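Local structure of glycosyl hydrolase 25 (Streptococcus pneumoniae, 4FF5) at residues A[163-171]-A[190-201]; A[203-214]-A[224-235]. The protein is probably a cell-wall-cleaving glycoside hydrolase of family 25, built on a TIM-type barrel, and acts as a pneumococcal virulence factor that takes part in host-cell invasion. All blocks are in the same frame, centred on the assembly; numbering follows the deposited sequence. Where two conformers were deposited one is given.

Interaction 1. Residues A[163-171]-A[190-201]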
# COMPACT_ATOMS: atom_id res chain seq x y z
N MET A 163 11.77 12.84 11.30
CA MET A 163 11.06 11.80 10.57
C MET A 163 11.28 11.93 9.06
O MET A 163 11.35 10.92 8.37
CB MET A 163 9.56 11.80 10.94
CG MET A 163 8.85 10.49 10.65
SD MET A 163 9.65 9.05 11.40
CE MET A 163 8.75 7.80 10.46
N ASN A 164 11.41 13.16 8.54
CA ASN A 164 11.66 13.36 7.11
C ASN A 164 12.95 12.67 6.66
O ASN A 164 12.98 11.99 5.63
CB ASN A 164 11.70 14.85 6.73
CG ASN A 164 11.79 15.06 5.22
OD1 ASN A 164 11.15 14.35 4.44
ND2 ASN A 164 12.56 16.07 4.80
N GLU A 165 13.99 12.81 7.47
CA GLU A 165 15.28 12.16 7.21
C GLU A 165 15.19 10.63 7.29
O GLU A 165 15.71 9.92 6.41
CB GLU A 165 16.34 12.66 8.19
CG GLU A 165 16.93 14.01 7.82
N GLY A 166 14.52 10.12 8.32
CA GLY A 166 14.36 8.68 8.47
C GLY A 166 13.59 8.07 7.31
O GLY A 166 13.94 6.99 6.82
N VAL A 167 12.53 8.76 6.88
CA VAL A 167 11.73 8.30 5.73
C VAL A 167 12.63 8.23 4.48
O VAL A 167 12.59 7.24 3.74
CB VAL A 167 10.52 9.21 5.49
CG1 VAL A 167 9.91 8.97 4.11
CG2 VAL A 167 9.48 9.00 6.59
N GLU A 168 13.43 9.28 4.28
CA GLU A 168 14.39 9.28 3.19
C GLU A 168 15.42 8.16 3.31
O GLU A 168 15.79 7.57 2.31
CB GLU A 168 15.10 10.65 3.08
CG GLU A 168 16.28 10.66 2.11
CD GLU A 168 15.92 10.29 0.67
OE1 GLU A 168 14.73 10.25 0.29
OE2 GLU A 168 16.86 10.06 -0.13
N ASN A 169 15.88 7.88 4.53
CA ASN A 169 16.80 6.74 4.73
C ASN A 169 16.20 5.43 4.20
O ASN A 169 16.86 4.66 3.49
CB ASN A 169 17.17 6.57 6.20
CG ASN A 169 17.97 7.73 6.75
OD1 ASN A 169 18.78 8.36 6.05
ND2 ASN A 169 17.74 8.03 8.03
N PHE A 170 14.93 5.22 4.56
CA PHE A 170 14.19 4.04 4.12
C PHE A 170 14.09 4.02 2.59
O PHE A 170 14.45 3.02 1.95
CB PHE A 170 12.81 4.03 4.77
CG PHE A 170 12.07 2.70 4.70
CD1 PHE A 170 11.56 2.22 3.49
CD2 PHE A 170 11.87 1.94 5.85
CE1 PHE A 170 10.86 1.02 3.44
CE2 PHE A 170 11.19 0.73 5.80
CZ PHE A 170 10.68 0.26 4.59
N ARG A 171 13.59 5.12 2.01
CA ARG A 171 13.44 5.25 0.55
C ARG A 171 14.75 4.99 -0.22
O ARG A 171 14.78 4.21 -1.17
CB ARG A 171 12.91 6.65 0.20
CG ARG A 171 12.42 6.77 -1.24
CD ARG A 171 12.60 8.18 -1.80
NE ARG A 171 14.01 8.60 -1.75
CZ ARG A 171 14.94 8.26 -2.64
NH1 ARG A 171 14.63 7.49 -3.67
NH2 ARG A 171 16.20 8.69 -2.48
N PHE A 190 0.19 15.06 9.09
CA PHE A 190 1.48 14.49 9.45
C PHE A 190 2.60 15.02 8.54
O PHE A 190 3.65 15.46 9.02
CB PHE A 190 1.45 12.95 9.40
CG PHE A 190 2.65 12.30 10.03
CD1 PHE A 190 2.62 11.93 11.38
CD2 PHE A 190 3.81 12.11 9.32
CE1 PHE A 190 3.73 11.36 11.98
CE2 PHE A 190 4.94 11.53 9.92
CZ PHE A 190 4.89 11.16 11.26
N MET A 191 2.35 14.96 7.24
CA MET A 191 3.27 15.45 6.22
C MET A 191 3.68 16.89 6.51
O MET A 191 4.86 17.21 6.47
CB MET A 191 2.60 15.36 4.84
CG MET A 191 3.35 16.06 3.71
SD MET A 191 2.60 15.69 2.12
CE MET A 191 1.12 16.69 2.22
N GLU A 192 2.70 17.75 6.80
CA GLU A 192 2.97 19.17 7.05
C GLU A 192 3.67 19.38 8.40
O GLU A 192 4.65 20.13 8.48
CB GLU A 192 1.68 20.00 6.93
CG GLU A 192 1.09 19.96 5.51
CD GLU A 192 -0.27 20.63 5.40
OE1 GLU A 192 -0.91 20.88 6.45
OE2 GLU A 192 -0.72 20.89 4.25
N GLU A 193 3.19 18.70 9.44
CA GLU A 193 3.80 18.80 10.78
C GLU A 193 5.30 18.44 10.75
O GLU A 193 6.11 19.13 11.36
CB GLU A 193 3.06 17.91 11.78
CG GLU A 193 3.70 17.78 13.16
N HIS A 194 5.65 17.36 10.05
CA HIS A 194 7.03 16.90 10.06
C HIS A 194 7.78 17.21 8.81
O HIS A 194 8.87 16.68 8.58
CB HIS A 194 7.09 15.42 10.40
CG HIS A 194 6.47 15.09 11.73
ND1 HIS A 194 7.14 15.22 12.89
CD2 HIS A 194 5.19 14.68 12.06
CE1 HIS A 194 6.33 14.88 13.91
NE2 HIS A 194 5.14 14.54 13.40
N SER A 195 7.22 18.10 7.98
CA SER A 195 7.88 18.51 6.76
C SER A 195 8.35 17.31 5.94
O SER A 195 9.47 17.30 5.42
CB SER A 195 9.09 19.41 7.08
OG SER A 195 8.69 20.57 7.76
N ILE A 196 7.48 16.29 5.84
CA ILE A 196 7.78 15.08 5.08
C ILE A 196 7.77 15.43 3.60
O ILE A 196 6.72 15.74 3.02
CB ILE A 196 6.77 13.95 5.32
CG1 ILE A 196 6.60 13.61 6.81
CG2 ILE A 196 7.19 12.72 4.52
CD1 ILE A 196 7.82 13.02 7.50
N ASP A 197 8.96 15.38 3.02
CA ASP A 197 9.18 15.70 1.61
C ASP A 197 8.77 14.51 0.77
O ASP A 197 9.32 13.41 0.92
CB ASP A 197 10.66 15.99 1.41
CG ASP A 197 10.97 16.66 0.08
OD1 ASP A 197 10.11 16.69 -0.83
OD2 ASP A 197 12.10 17.15 -0.05
N THR A 198 7.82 14.71 -0.13
CA THR A 198 7.38 13.62 -1.00
C THR A 198 8.06 13.66 -2.39
O THR A 198 7.84 12.77 -3.21
CB THR A 198 5.85 13.60 -1.16
OG1 THR A 198 5.42 14.72 -1.96
CG2 THR A 198 5.15 13.64 0.21
N GLY A 199 8.88 14.68 -2.62
CA GLY A 199 9.45 14.99 -3.94
C GLY A 199 10.20 13.85 -4.64
O GLY A 199 10.09 13.68 -5.84
N LYS A 200 10.96 13.07 -3.88
CA LYS A 200 11.75 11.98 -4.46
C LYS A 200 10.98 10.67 -4.69
O LYS A 200 11.50 9.75 -5.34
CB LYS A 200 13.00 11.74 -3.64
CG LYS A 200 13.90 12.97 -3.54
CD LYS A 200 15.33 12.55 -3.34
CE LYS A 200 15.83 12.90 -1.96
NZ LYS A 200 17.32 12.82 -2.02
N PHE A 201 9.76 10.59 -4.14
CA PHE A 201 8.92 9.42 -4.37
C PHE A 201 8.30 9.51 -5.75
O PHE A 201 8.19 10.60 -6.32
CB PHE A 201 7.85 9.29 -3.28
CG PHE A 201 8.43 8.98 -1.94
CD1 PHE A 201 8.83 10.00 -1.08
CD2 PHE A 201 8.60 7.66 -1.53
CE1 PHE A 201 9.41 9.71 0.16
CE2 PHE A 201 9.16 7.37 -0.30
CZ PHE A 201 9.58 8.39 0.54
O HOH W 1 10.06 14.99 12.53
O HOH W 2 10.99 15.70 9.96
O HOH W 3 11.01 12.07 2.88
O HOH W 4 12.04 7.00 -4.88
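A Schellman motif with Ser-195 at its positive-phi position ends helix 188-193, and the loop that leaves it runs beside helix 163-177, where Asn-164 takes hold of it. The amide OD1 of Asn-164 accepts Asp-197 N at 2.8 Å in a nearly straight bond (170° at the hydrogen), although the N-H arrives 54° above the carbonyl plane. Two waters join the first turn of the helix to His-194: one lies between Met-163 N and His-194 ND1, the other accepts from Asn-164 N and donates to His-194 O. Beside these polar links, CD1 of Ile-196 packs 4.0 Å from Met-163 CB, and Met-163 CG sits at the edge of the Phe-190 ring. At the other end, Arg-171 lays CD over the centre of the Phe-201 ring, 3.8 Å from its centroid, while Val-167 CG1 touches the rim of that ring at CZ (3.6 Å). A bend at chi3 (59°) turns the guanidinium back to Glu-168, which it grips side-on: NE to OE1 at 2.7 Å and NH2 to OE2 at 2.8 Å. Lys-200 NZ adds a weak bond to Glu-168 OE2 at 3.4 Å, so one carboxylate serves two cations. Inward, Val-167 and Phe-190 rest on Val-155 of strand 151-155, Ile-196 and Phe-201 reach Ile-184 of strand 182-186, and Met-163 meets Met-132 of helix 129-143.

Interaction 2. Residues A[203-214]-A[224-235]; sequences SVWIPSYGSDSG and LDYDIHQYTSKG
Trp-205 and Ile-228 form the apolar centre, lying side by side on one face of the sheet with Trp-205 CB 3.5 Å from Ile-228 CG2. On the other face, Ile-206 pushes CD1 against Tyr-226 CB (3.7 Å), and nearby Val-204 CG1 meets both Leu-224 CD2 and Tyr-226 CB. The backbones between are parallel, strands 203-207 and 228-232 running at 17° to each other. Their ladder goes from Ile-206 N to Ile-228 O, Gln-230 N to Ile-206 O and Ser-208 N to Gln-230 O; at its start Val-204 O takes Asp-227 N and, weakly, Ile-228 N. These are neighbouring parallel strands of the TIM-type barrel of family 25. At the same starting end of the pair, Ser-203 OG donates to Asp-227 OD2, which also has a salt bridge to Lys-261.

Beyond the Trp-205 pair, Gln-230 rises from the same face with its chain extended. Its OE1 accepts Tyr-209 OH at 2.5 Å, from 56° above the amide plane, and a second bond from Tyr-185; NE2 goes to Asp-56, so both ends of the amide are engaged. One face of the Tyr-209 ring is covered by Thr-232 and the backbone N of Ser-233. From the opposite side of the sheet to Gln-230, His-229 NE2 meets Ser-208 O on a lone pair at 2.9 Å.

Further along, Asp-212 of the loop gathers three donors. Its OD1 takes Ser-233 N at 2.8 Å on the syn lone pair and Thr-232 OG1 at 2.7 Å nearly along the C-O axis, while OD2 accepts Ser-233 OG at 2.6 Å. Bonds to both oxygens hold the carboxylate's rotation. Thr-232 OG1 also closes an ST turn with Lys-234 N.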
# COMPACT_ATOMS: atom_id res chain seq x y z
N SER A 203 5.19 8.28 -6.46
CA SER A 203 3.75 8.47 -6.29
C SER A 203 3.42 8.81 -4.83
O SER A 203 4.20 8.54 -3.92
CB SER A 203 2.98 7.21 -6.70
OG SER A 203 1.57 7.43 -6.67
N VAL A 204 2.23 9.38 -4.62
CA VAL A 204 1.76 9.74 -3.29
C VAL A 204 0.37 9.15 -3.08
O VAL A 204 -0.50 9.21 -3.97
CB VAL A 204 1.78 11.27 -3.03
CG1 VAL A 204 1.30 11.57 -1.61
CG2 VAL A 204 3.20 11.82 -3.23
N TRP A 205 0.16 8.59 -1.89
CA TRP A 205 -1.09 7.95 -1.55
C TRP A 205 -1.52 8.56 -0.25
O TRP A 205 -0.71 8.65 0.68
CB TRP A 205 -0.75 6.47 -1.42
CG TRP A 205 -1.80 5.54 -0.91
CD1 TRP A 205 -3.19 5.73 -0.84
CD2 TRP A 205 -1.55 4.19 -0.44
NE1 TRP A 205 -3.79 4.59 -0.34
CE2 TRP A 205 -2.85 3.64 -0.04
CE3 TRP A 205 -0.40 3.42 -0.24
CZ2 TRP A 205 -2.99 2.35 0.46
CZ3 TRP A 205 -0.55 2.13 0.28
CH2 TRP A 205 -1.81 1.62 0.63
N ILE A 206 -2.75 9.07 -0.19
CA ILE A 206 -3.16 9.83 1.01
C ILE A 206 -4.48 9.34 1.60
O ILE A 206 -5.48 9.21 0.88
CB ILE A 206 -3.23 11.38 0.78
CG1 ILE A 206 -1.91 11.93 0.25
CG2 ILE A 206 -3.61 12.12 2.07
CD1 ILE A 206 -1.93 13.40 -0.17
N PRO A 207 -4.50 9.08 2.93
CA PRO A 207 -5.79 8.73 3.55
C PRO A 207 -6.64 9.97 3.88
O PRO A 207 -6.11 11.00 4.31
CB PRO A 207 -5.37 8.03 4.83
CG PRO A 207 -4.05 8.72 5.22
CD PRO A 207 -3.38 9.03 3.90
N SER A 208 -7.95 9.87 3.68
CA SER A 208 -8.87 10.88 4.24
C SER A 208 -10.26 10.24 4.33
O SER A 208 -10.85 9.94 3.31
CB SER A 208 -8.92 12.12 3.35
OG SER A 208 -9.79 13.10 3.89
N TYR A 209 -10.73 10.01 5.56
CA TYR A 209 -11.92 9.18 5.77
C TYR A 209 -13.24 9.90 6.00
O TYR A 209 -14.28 9.26 5.99
CB TYR A 209 -11.74 8.22 6.96
CG TYR A 209 -10.60 7.22 6.87
CD1 TYR A 209 -9.90 7.00 5.68
CD2 TYR A 209 -10.22 6.49 8.00
CE1 TYR A 209 -8.85 6.10 5.62
CE2 TYR A 209 -9.19 5.57 7.95
CZ TYR A 209 -8.51 5.37 6.75
OH TYR A 209 -7.47 4.46 6.72
N GLY A 210 -13.19 11.22 6.22
CA GLY A 210 -14.33 11.92 6.81
C GLY A 210 -14.72 11.22 8.10
O GLY A 210 -13.90 11.06 8.99
N SER A 211 -15.98 10.78 8.16
CA SER A 211 -16.52 10.07 9.33
C SER A 211 -16.18 8.57 9.35
O SER A 211 -16.44 7.88 10.35
CB SER A 211 -18.05 10.21 9.36
OG SER A 211 -18.64 9.40 8.36
N ASP A 212 -15.62 8.07 8.24
CA ASP A 212 -15.25 6.65 8.08
C ASP A 212 -16.49 5.74 8.00
O ASP A 212 -16.64 4.79 8.77
CB ASP A 212 -14.31 6.20 9.19
CG ASP A 212 -13.37 5.10 8.74
OD1 ASP A 212 -13.41 4.73 7.55
OD2 ASP A 212 -12.58 4.61 9.57
N SER A 213 -17.36 6.06 7.04
CA SER A 213 -18.67 5.42 6.86
C SER A 213 -18.62 4.18 5.97
O SER A 213 -19.61 3.44 5.89
CB SER A 213 -19.59 6.43 6.19
OG SER A 213 -19.12 6.67 4.87
N GLY A 214 -17.50 3.98 5.30
CA GLY A 214 -17.38 2.94 4.27
C GLY A 214 -17.49 3.45 2.86
O GLY A 214 -17.35 2.68 1.89
N LEU A 224 -1.32 19.19 -3.02
CA LEU A 224 -0.26 18.30 -3.52
C LEU A 224 -0.92 17.32 -4.50
O LEU A 224 -2.02 16.86 -4.21
CB LEU A 224 0.40 17.55 -2.36
CG LEU A 224 1.50 16.52 -2.70
CD1 LEU A 224 2.74 17.22 -3.21
CD2 LEU A 224 1.83 15.65 -1.49
N ASP A 225 -0.25 16.99 -5.62
CA ASP A 225 -0.84 16.08 -6.64
C ASP A 225 -0.71 14.57 -6.37
O ASP A 225 0.11 13.85 -6.98
CB ASP A 225 -0.29 16.39 -8.04
CG ASP A 225 1.10 15.85 -8.25
OD1 ASP A 225 1.96 16.09 -7.39
OD2 ASP A 225 1.33 15.19 -9.29
N TYR A 226 -1.56 14.05 -5.51
CA TYR A 226 -1.52 12.63 -5.16
C TYR A 226 -2.22 11.75 -6.23
O TYR A 226 -3.11 12.20 -6.96
CB TYR A 226 -2.15 12.47 -3.77
CG TYR A 226 -3.59 12.95 -3.74
CD1 TYR A 226 -4.65 12.08 -4.00
CD2 TYR A 226 -3.89 14.29 -3.46
CE1 TYR A 226 -5.96 12.52 -4.00
CE2 TYR A 226 -5.20 14.75 -3.48
CZ TYR A 226 -6.23 13.86 -3.74
OH TYR A 226 -7.53 14.30 -3.71
N ASP A 227 -1.81 10.48 -6.30
CA ASP A 227 -2.34 9.55 -7.29
C ASP A 227 -3.50 8.71 -6.77
O ASP A 227 -4.35 8.25 -7.53
CB ASP A 227 -1.23 8.58 -7.72
CG ASP A 227 -0.23 9.21 -8.65
OD1 ASP A 227 -0.54 10.23 -9.28
OD2 ASP A 227 0.88 8.66 -8.77
N ILE A 228 -3.52 8.49 -5.46
CA ILE A 228 -4.46 7.50 -4.91
C ILE A 228 -4.87 7.93 -3.49
O ILE A 228 -4.07 8.50 -2.74
CB ILE A 228 -3.86 6.06 -5.02
CG1 ILE A 228 -4.82 4.99 -4.47
CG2 ILE A 228 -2.44 5.99 -4.46
CD1 ILE A 228 -4.53 3.58 -4.94
N HIS A 229 -6.13 7.67 -3.17
CA HIS A 229 -6.80 8.16 -1.97
C HIS A 229 -7.40 7.01 -1.20
O HIS A 229 -8.25 6.26 -1.70
CB HIS A 229 -7.86 9.18 -2.40
CG HIS A 229 -8.87 9.55 -1.33
ND1 HIS A 229 -10.13 9.92 -1.64
CD2 HIS A 229 -8.77 9.60 0.07
CE1 HIS A 229 -10.81 10.19 -0.51
NE2 HIS A 229 -9.98 10.00 0.53
N GLN A 230 -6.94 6.84 0.03
CA GLN A 230 -7.53 5.86 0.91
C GLN A 230 -8.75 6.47 1.58
O GLN A 230 -8.60 7.32 2.47
CB GLN A 230 -6.53 5.43 1.96
CG GLN A 230 -6.95 4.14 2.66
CD GLN A 230 -5.99 3.79 3.77
OE1 GLN A 230 -5.87 4.53 4.77
NE2 GLN A 230 -5.32 2.63 3.63
N TYR A 231 -9.95 6.07 1.17
CA TYR A 231 -11.14 6.84 1.59
C TYR A 231 -11.92 6.32 2.80
O TYR A 231 -12.75 7.04 3.35
CB TYR A 231 -12.07 7.14 0.40
CG TYR A 231 -12.83 5.95 -0.19
CD1 TYR A 231 -13.99 5.46 0.41
CD2 TYR A 231 -12.42 5.38 -1.40
CE1 TYR A 231 -14.70 4.40 -0.15
CE2 TYR A 231 -13.13 4.33 -1.98
CZ TYR A 231 -14.26 3.85 -1.36
OH TYR A 231 -14.95 2.81 -1.96
N THR A 232 -11.67 5.07 3.20
CA THR A 232 -12.32 4.49 4.38
C THR A 232 -11.50 3.30 4.89
O THR A 232 -10.74 2.69 4.13
CB THR A 232 -13.79 4.06 4.07
OG1 THR A 232 -14.43 3.67 5.28
CG2 THR A 232 -13.84 2.90 3.07
N SER A 233 -11.64 3.00 6.18
CA SER A 233 -11.12 1.76 6.76
C SER A 233 -12.26 0.76 7.02
O SER A 233 -12.04 -0.31 7.59
CB SER A 233 -10.35 2.04 8.05
OG SER A 233 -11.20 2.45 9.12
N LYS A 234 -13.48 1.12 6.61
CA LYS A 234 -14.67 0.34 6.96
C LYS A 234 -15.49 -0.04 5.74
O LYS A 234 -16.70 -0.13 5.79
CB LYS A 234 -15.49 1.07 8.02
CG LYS A 234 -14.60 1.47 9.19
CD LYS A 234 -15.34 1.75 10.48
CE LYS A 234 -14.35 1.65 11.63
NZ LYS A 234 -14.90 2.19 12.91
N GLY A 235 -14.79 -0.25 4.64
CA GLY A 235 -15.42 -0.74 3.43
C GLY A 235 -15.88 -2.19 3.57
O GLY A 235 -15.42 -2.93 4.44
O HOH W 5 1.44 11.31 -6.64
O HOH W 6 -17.44 2.47 -0.85

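From the N terminus, interaction 1 comes first: helix 163-177 leads into strand 182-186 and helix 188-193, and the chain then returns so that 190-201 packs on 163-171, closing a loop of 18 intervening residues. Interaction 2 opens only after that, with 203-214, and closes when 224-235 pairs with it, the nine residues between these segments holding no helix or strand. The two are therefore in series, neither nested nor crossed. Interaction 1 ties helix 163-177 to the end of helix 188-193 and the loop after it; interaction 2 joins strands 203-207 and 228-232. Their centres lie about 19 Å apart, yet they touch: Leu-224 CD2 is 3.7 Å from Met-191 SD, and Thr-198 CB packs 3.8 Å from Val-204 CG2.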